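PDB 3KH1: predicted metal-dependent phosphohydrolase from Magnetospirillum magnetotacticum MS-1, which is probably a metal-dependent phosphohydrolase of the HD family, perhaps a 5'-deoxynucleotidase. Local coordinates for residues V17-I20 with D21-K24; I77-D81 with A82-F86; V189-A192 with V193-Y197. All coordinates share one frame; numbering follows the deposited sequence.

Following the chain from the N terminus, the three contacts come strictly in series; none nests in or crosses another. Contact 1 (17-24) carries the end of helix 8-19 into 3-10 turns, and contact 2 (77-86) closes the short helix 79-82 before the loop toward helix 96-108. Their centres lie 12 Å apart and they touch: Ile80 CG1 reaches Leu23 N at 3.6 Å, and Ile77 CD1 packs against Ile20 CG2. Arg106 of helix 96-108 pairs with both Glu19 and Asp81, tying the two together. Contact 3 (189-197) terminates helix 179-195 about 37 Å from contact 1, centre to centre, across the middle of the chain, and its side chains meet helices 132-151 and 164-177.

Contact 1 (V17-I20 with D21-K24); sequences VVEI and DKLK
Lys22 lays its side chain over the carbonyl oxygen of Glu19 and on to the carboxylate of the same residue. Lys22 CG sits 3.3 Å from Glu19 O, and the fully extended chain beyond it delivers Lys22 NZ to Glu19 OE2 at 2.8 Å, a salt bridge with hydrogen-bond geometry. The ammonium comes from above the carboxylate plane, 35° out of it. The glutamate meets it by folding: CG stands anti to the backbone N, and the bend at chi2 (70°) swings the carboxylate round to the lysine. Arg106 NH2 also pairs with Glu19 OE2, so this one oxygen is gripped by two cations, which would be expected to favour the charged carboxylate.

The backbone evidence places these residues where a helix tightens into 3-10 turns. Lys22 N donates to Glu19 O at 3.1 Å and Leu23 N to Ile20 O at 3.0 Å, both bonds spanning three residues. Asp21 N to Val18 O is longer, 3.3 Å.

A second i to i+3 salt bridge follows: Lys24 NZ meets Asp21 OD1 at 2.7 Å, on the anti side of that oxygen and 33° out of the carboxylate plane. The second subunit supplies further partners: Lys24 NZ also binds Glu39 OE2 and His47 ND1 of the second subunit, and Asp21 OD2 accepts from Thr33 N of that subunit. The two salt bridges have different surroundings: Glu19 with Lys22 links to Arg106 of its own chain, and Asp21 with Lys24 faces the dimer partner. The consecutive i to i+3 backbone bonds mark a helix end continued by 3-10 turns, flanked by the two ion pairs and used here at the subunit interface.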
# COMPACT_ATOMS: atom_id res chain seq x y z
N VAL A 17 3.11 3.48 13.21
CA VAL A 17 2.43 2.36 12.54
C VAL A 17 0.94 2.38 12.84
O VAL A 17 0.09 2.20 11.92
CB VAL A 17 3.09 1.01 12.81
CG1 VAL A 17 2.24 -0.15 12.24
CG2 VAL A 17 4.56 0.96 12.23
N VAL A 18 0.59 2.55 14.11
CA VAL A 18 -0.81 2.57 14.50
C VAL A 18 -1.55 3.81 13.96
O VAL A 18 -2.68 3.71 13.48
CB VAL A 18 -0.94 2.42 16.05
CG1 VAL A 18 -2.37 2.72 16.52
CG2 VAL A 18 -0.45 1.00 16.46
N GLU A 19 -0.92 4.98 14.08
CA GLU A 19 -1.52 6.24 13.65
C GLU A 19 -1.89 6.25 12.17
O GLU A 19 -2.96 6.73 11.79
CB GLU A 19 -0.57 7.38 13.95
CG GLU A 19 -1.16 8.77 13.58
CD GLU A 19 -2.32 9.28 14.46
OE1 GLU A 19 -2.68 8.67 15.49
OE2 GLU A 19 -2.85 10.38 14.16
N ILE A 20 -1.04 5.66 11.34
CA ILE A 20 -1.22 5.77 9.90
C ILE A 20 -2.34 4.89 9.38
O ILE A 20 -2.68 5.02 8.20
CB ILE A 20 0.12 5.62 9.12
CG1 ILE A 20 0.69 4.21 9.21
CG2 ILE A 20 1.13 6.69 9.52
CD1 ILE A 20 1.95 3.96 8.31
N ASP A 21 -2.95 4.03 10.21
CA ASP A 21 -4.25 3.46 9.84
C ASP A 21 -5.19 4.51 9.30
O ASP A 21 -6.06 4.21 8.44
CB ASP A 21 -4.94 2.74 11.03
CG ASP A 21 -6.11 1.80 10.60
OD1 ASP A 21 -5.79 0.72 10.07
OD2 ASP A 21 -7.32 2.09 10.87
N LYS A 22 -5.09 5.72 9.84
CA LYS A 22 -6.01 6.79 9.49
C LYS A 22 -5.94 7.21 8.03
O LYS A 22 -6.88 7.82 7.52
CB LYS A 22 -5.75 7.99 10.39
CG LYS A 22 -6.07 7.73 11.86
CD LYS A 22 -5.72 8.98 12.70
CE LYS A 22 -5.97 8.82 14.19
NZ LYS A 22 -5.56 10.09 14.92
N LEU A 23 -4.88 6.86 7.32
CA LEU A 23 -4.79 7.22 5.89
C LEU A 23 -5.91 6.56 5.10
O LEU A 23 -6.34 7.03 4.05
CB LEU A 23 -3.42 6.87 5.33
CG LEU A 23 -3.16 7.37 3.91
CD1 LEU A 23 -3.20 8.91 3.90
CD2 LEU A 23 -1.86 6.82 3.42
N LYS A 24 -6.38 5.42 5.61
CA LYS A 24 -7.43 4.63 4.97
C LYS A 24 -8.76 5.37 4.88
O LYS A 24 -9.57 5.00 4.03
CB LYS A 24 -7.60 3.30 5.73
CG LYS A 24 -6.33 2.41 5.66
CD LYS A 24 -6.35 1.27 6.66
CE LYS A 24 -5.00 0.56 6.73
NZ LYS A 24 -4.98 -0.50 7.81

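Contact 2 (I77-D81 with A82-F86); sequences IVEID and AGDTF
The backbone makes a last helical turn, Ala82 N donating to Val78 O at 3.0 Å and Gly83 N to Glu79 O at 2.8 Å, before Gly83 breaks out with a phi of 74° that favours glycine. This turn directly follows Asp76, the aspartate of the His-Asp pair that names the HD family, and probably borders the metal site, as in relatives. A bound calcium ion lies about 8 Å from the Asp84 side chain, too far for coordination by that residue.

Glu79 runs alongside the departing chain. Its extended side chain passes Gly83 O, with Glu79 CD 3.4 Å from that oxygen. Beyond it, the carboxylates of Glu79 and Asp84 lie side by side pointing the same way, their planes 58° apart, and Glu79 OE1 stands 3.2 Å from Asp84 OD1. The carboxylates of Asp76 and Asp41 also lie close to Glu79, completing an acidic cluster. Replacing Glu79 by alanine removes the carboxylate that anchors a water bridge to Thr85 N and is likely to leave that water less fixed, with the packing of CG and CD on Gly83 O lost as well.

That water joins the turn to the loop, donating to Glu79 OE2 at 2.8 Å and accepting from Thr85 N at 3.1 Å.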
# COMPACT_ATOMS: atom_id res chain seq x y z
N ILE A 77 0.91 10.40 3.53
CA ILE A 77 0.69 10.40 4.99
C ILE A 77 0.26 11.75 5.53
O ILE A 77 -0.63 11.82 6.42
CB ILE A 77 1.88 9.78 5.73
CG1 ILE A 77 1.86 8.23 5.51
CG2 ILE A 77 1.89 10.20 7.22
CD1 ILE A 77 3.13 7.51 5.98
N VAL A 78 0.83 12.84 4.99
CA VAL A 78 0.38 14.15 5.44
C VAL A 78 -1.12 14.41 5.28
O VAL A 78 -1.70 15.24 6.04
CB VAL A 78 1.15 15.31 4.74
CG1 VAL A 78 2.64 15.31 5.23
CG2 VAL A 78 1.00 15.27 3.19
N GLU A 79 -1.77 13.73 4.34
CA GLU A 79 -3.20 13.92 4.13
C GLU A 79 -4.08 13.45 5.30
O GLU A 79 -5.24 13.82 5.38
CB GLU A 79 -3.66 13.32 2.78
CG GLU A 79 -2.87 13.93 1.58
CD GLU A 79 -3.55 13.81 0.24
OE1 GLU A 79 -4.47 13.02 0.08
OE2 GLU A 79 -3.12 14.58 -0.67
N ILE A 80 -3.55 12.62 6.20
CA ILE A 80 -4.26 12.27 7.43
C ILE A 80 -4.78 13.51 8.10
O ILE A 80 -5.91 13.51 8.60
CB ILE A 80 -3.40 11.41 8.38
CG1 ILE A 80 -3.19 10.01 7.80
CG2 ILE A 80 -3.99 11.36 9.78
CD1 ILE A 80 -2.06 9.26 8.43
N ASP A 81 -3.94 14.55 8.20
CA ASP A 81 -4.34 15.81 8.80
C ASP A 81 -4.77 16.84 7.76
O ASP A 81 -5.65 17.67 8.03
CB ASP A 81 -3.19 16.42 9.64
CG ASP A 81 -2.85 15.65 10.91
OD1 ASP A 81 -3.53 14.64 11.27
OD2 ASP A 81 -1.89 16.17 11.59
N ALA A 82 -4.11 16.86 6.59
CA ALA A 82 -4.36 17.93 5.61
C ALA A 82 -5.54 17.65 4.67
O ALA A 82 -6.01 18.59 4.01
CB ALA A 82 -3.11 18.23 4.79
N GLY A 83 -5.99 16.40 4.59
CA GLY A 83 -7.02 16.00 3.63
C GLY A 83 -6.48 15.92 2.22
O GLY A 83 -5.32 16.22 1.95
N ASP A 84 -7.32 15.47 1.32
CA ASP A 84 -6.99 15.40 -0.07
C ASP A 84 -7.44 16.68 -0.77
O ASP A 84 -8.45 17.30 -0.39
CB ASP A 84 -7.72 14.20 -0.70
CG ASP A 84 -7.43 14.05 -2.18
OD1 ASP A 84 -6.26 13.79 -2.47
OD2 ASP A 84 -8.33 14.19 -3.01
N THR A 85 -6.65 17.08 -1.77
CA THR A 85 -6.98 18.19 -2.63
C THR A 85 -7.02 17.67 -4.06
O THR A 85 -6.01 17.18 -4.56
CB THR A 85 -5.89 19.31 -2.53
OG1 THR A 85 -5.67 19.73 -1.14
CG2 THR A 85 -6.31 20.53 -3.34
N PHE A 86 -8.16 17.80 -4.74
CA PHE A 86 -8.27 17.35 -6.12
C PHE A 86 -7.34 18.19 -6.99
O PHE A 86 -7.28 19.40 -6.83
CB PHE A 86 -9.70 17.47 -6.57
CG PHE A 86 -9.96 16.98 -7.97
CD1 PHE A 86 -9.59 15.70 -8.36
CD2 PHE A 86 -10.59 17.80 -8.87
CE1 PHE A 86 -9.89 15.25 -9.65
CE2 PHE A 86 -10.88 17.39 -10.16
CZ PHE A 86 -10.55 16.09 -10.55
O HOH W 1 -3.94 16.09 -2.88

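Contact 3 (V189-A192 with V193-Y197); sequences VDEA and VRRGY
Glu191 and Arg195 meet through a nearly straight bond: Arg195 NE donates to Glu191 OE2 at 2.8 Å, with an N-H...O angle of 171°. The oxygen offers its anti lone pair and lies in the guanidinium plane, whereas the carboxylate as a whole is turned almost perpendicular to that plane, at 88°. With CG anti to the backbone N and a bend at chi2 (67°), the Glu191 carboxylate turns toward Arg195 in the following turn. Its other oxygen, Glu191 OE1, makes a long salt bridge, 4.0 Å to Arg194 NE. All three residues touch a crystal neighbour, which may influence their poses.

Arg195 is held from a second side by Tyr197. Arg195 NH1 donates to Tyr197 OH at 2.9 Å, again near the guanidinium plane, and Arg195 CB rests over one face of the ring, offset toward its rim.

What brings Tyr197 back beside the helix is a Schellman motif. Gly196 adopts a positive phi after the helix, Tyr197 N reaches back to Ala192 O at 2.9 Å, and Gly196 N bonds to Val193 O at 3.1 Å inside that loop. The reversal also sets Tyr197 CB 4.1 Å from Ala192 CB. Before the cap, regular i to i+4 bonds carry the helix, Val193 N to Val189 O being 3.0 Å.

Further out, Phe150 of helix 132-151 meets the Tyr197 ring edge-to-face and also touches the side chains of Glu191 and Arg195. On helix 164-177, Arg164 forms a salt bridge with Asp190, and Val167 packs against Val189.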
# COMPACT_ATOMS: atom_id res chain seq x y z
N VAL A 189 -5.32 9.23 -23.44
CA VAL A 189 -6.14 10.44 -23.38
C VAL A 189 -6.72 10.79 -24.75
O VAL A 189 -7.87 11.18 -24.84
CB VAL A 189 -5.26 11.58 -22.78
CG1 VAL A 189 -5.93 12.95 -22.93
CG2 VAL A 189 -4.95 11.27 -21.29
N ASP A 190 -5.95 10.60 -25.82
CA ASP A 190 -6.48 10.79 -27.16
C ASP A 190 -7.73 9.94 -27.37
O ASP A 190 -8.73 10.39 -27.91
CB ASP A 190 -5.47 10.38 -28.26
CG ASP A 190 -4.31 11.37 -28.43
OD1 ASP A 190 -4.38 12.52 -27.94
OD2 ASP A 190 -3.30 10.98 -29.08
N GLU A 191 -7.64 8.67 -26.97
CA GLU A 191 -8.77 7.76 -27.13
C GLU A 191 -9.93 8.20 -26.21
O GLU A 191 -11.09 8.13 -26.61
CB GLU A 191 -8.36 6.32 -26.85
CG GLU A 191 -9.51 5.31 -26.95
CD GLU A 191 -10.10 5.10 -28.34
OE1 GLU A 191 -9.46 5.46 -29.35
OE2 GLU A 191 -11.22 4.54 -28.40
N ALA A 192 -9.64 8.62 -24.98
CA ALA A 192 -10.69 9.12 -24.09
C ALA A 192 -11.47 10.27 -24.73
O ALA A 192 -12.70 10.35 -24.61
CB ALA A 192 -10.05 9.60 -22.77
N VAL A 193 -10.77 11.15 -25.43
CA VAL A 193 -11.44 12.28 -26.07
C VAL A 193 -12.34 11.76 -27.20
O VAL A 193 -13.49 12.17 -27.34
CB VAL A 193 -10.42 13.35 -26.58
CG1 VAL A 193 -11.11 14.38 -27.47
CG2 VAL A 193 -9.72 14.04 -25.42
N ARG A 194 -11.80 10.84 -28.00
CA ARG A 194 -12.59 10.24 -29.08
C ARG A 194 -13.87 9.57 -28.56
O ARG A 194 -14.89 9.61 -29.25
CB ARG A 194 -11.77 9.21 -29.86
CG ARG A 194 -10.69 9.80 -30.72
CD ARG A 194 -9.90 8.64 -31.44
NE ARG A 194 -10.82 7.83 -32.25
CZ ARG A 194 -11.01 8.02 -33.56
NH1 ARG A 194 -11.88 7.27 -34.24
NH2 ARG A 194 -10.35 8.97 -34.19
N ARG A 195 -13.80 8.95 -27.37
CA ARG A 195 -14.94 8.26 -26.80
C ARG A 195 -15.89 9.15 -26.02
O ARG A 195 -16.93 8.67 -25.57
CB ARG A 195 -14.46 7.16 -25.87
CG ARG A 195 -13.64 6.10 -26.53
CD ARG A 195 -13.41 4.96 -25.58
NE ARG A 195 -12.60 3.88 -26.10
CZ ARG A 195 -12.50 2.70 -25.49
NH1 ARG A 195 -13.17 2.45 -24.38
NH2 ARG A 195 -11.67 1.79 -25.95
N GLY A 196 -15.54 10.43 -25.88
CA GLY A 196 -16.37 11.40 -25.14
C GLY A 196 -16.23 11.30 -23.62
O GLY A 196 -17.06 11.84 -22.89
N TYR A 197 -15.17 10.66 -23.14
CA TYR A 197 -14.94 10.58 -21.70
C TYR A 197 -14.40 11.89 -21.10
O TYR A 197 -14.47 12.13 -19.89
CB TYR A 197 -13.88 9.50 -21.41
CG TYR A 197 -14.20 8.08 -21.81
CD1 TYR A 197 -15.47 7.69 -22.20
CD2 TYR A 197 -13.22 7.09 -21.73
CE1 TYR A 197 -15.73 6.36 -22.52
CE2 TYR A 197 -13.49 5.78 -22.04
CZ TYR A 197 -14.75 5.42 -22.43
OH TYR A 197 -15.00 4.09 -22.76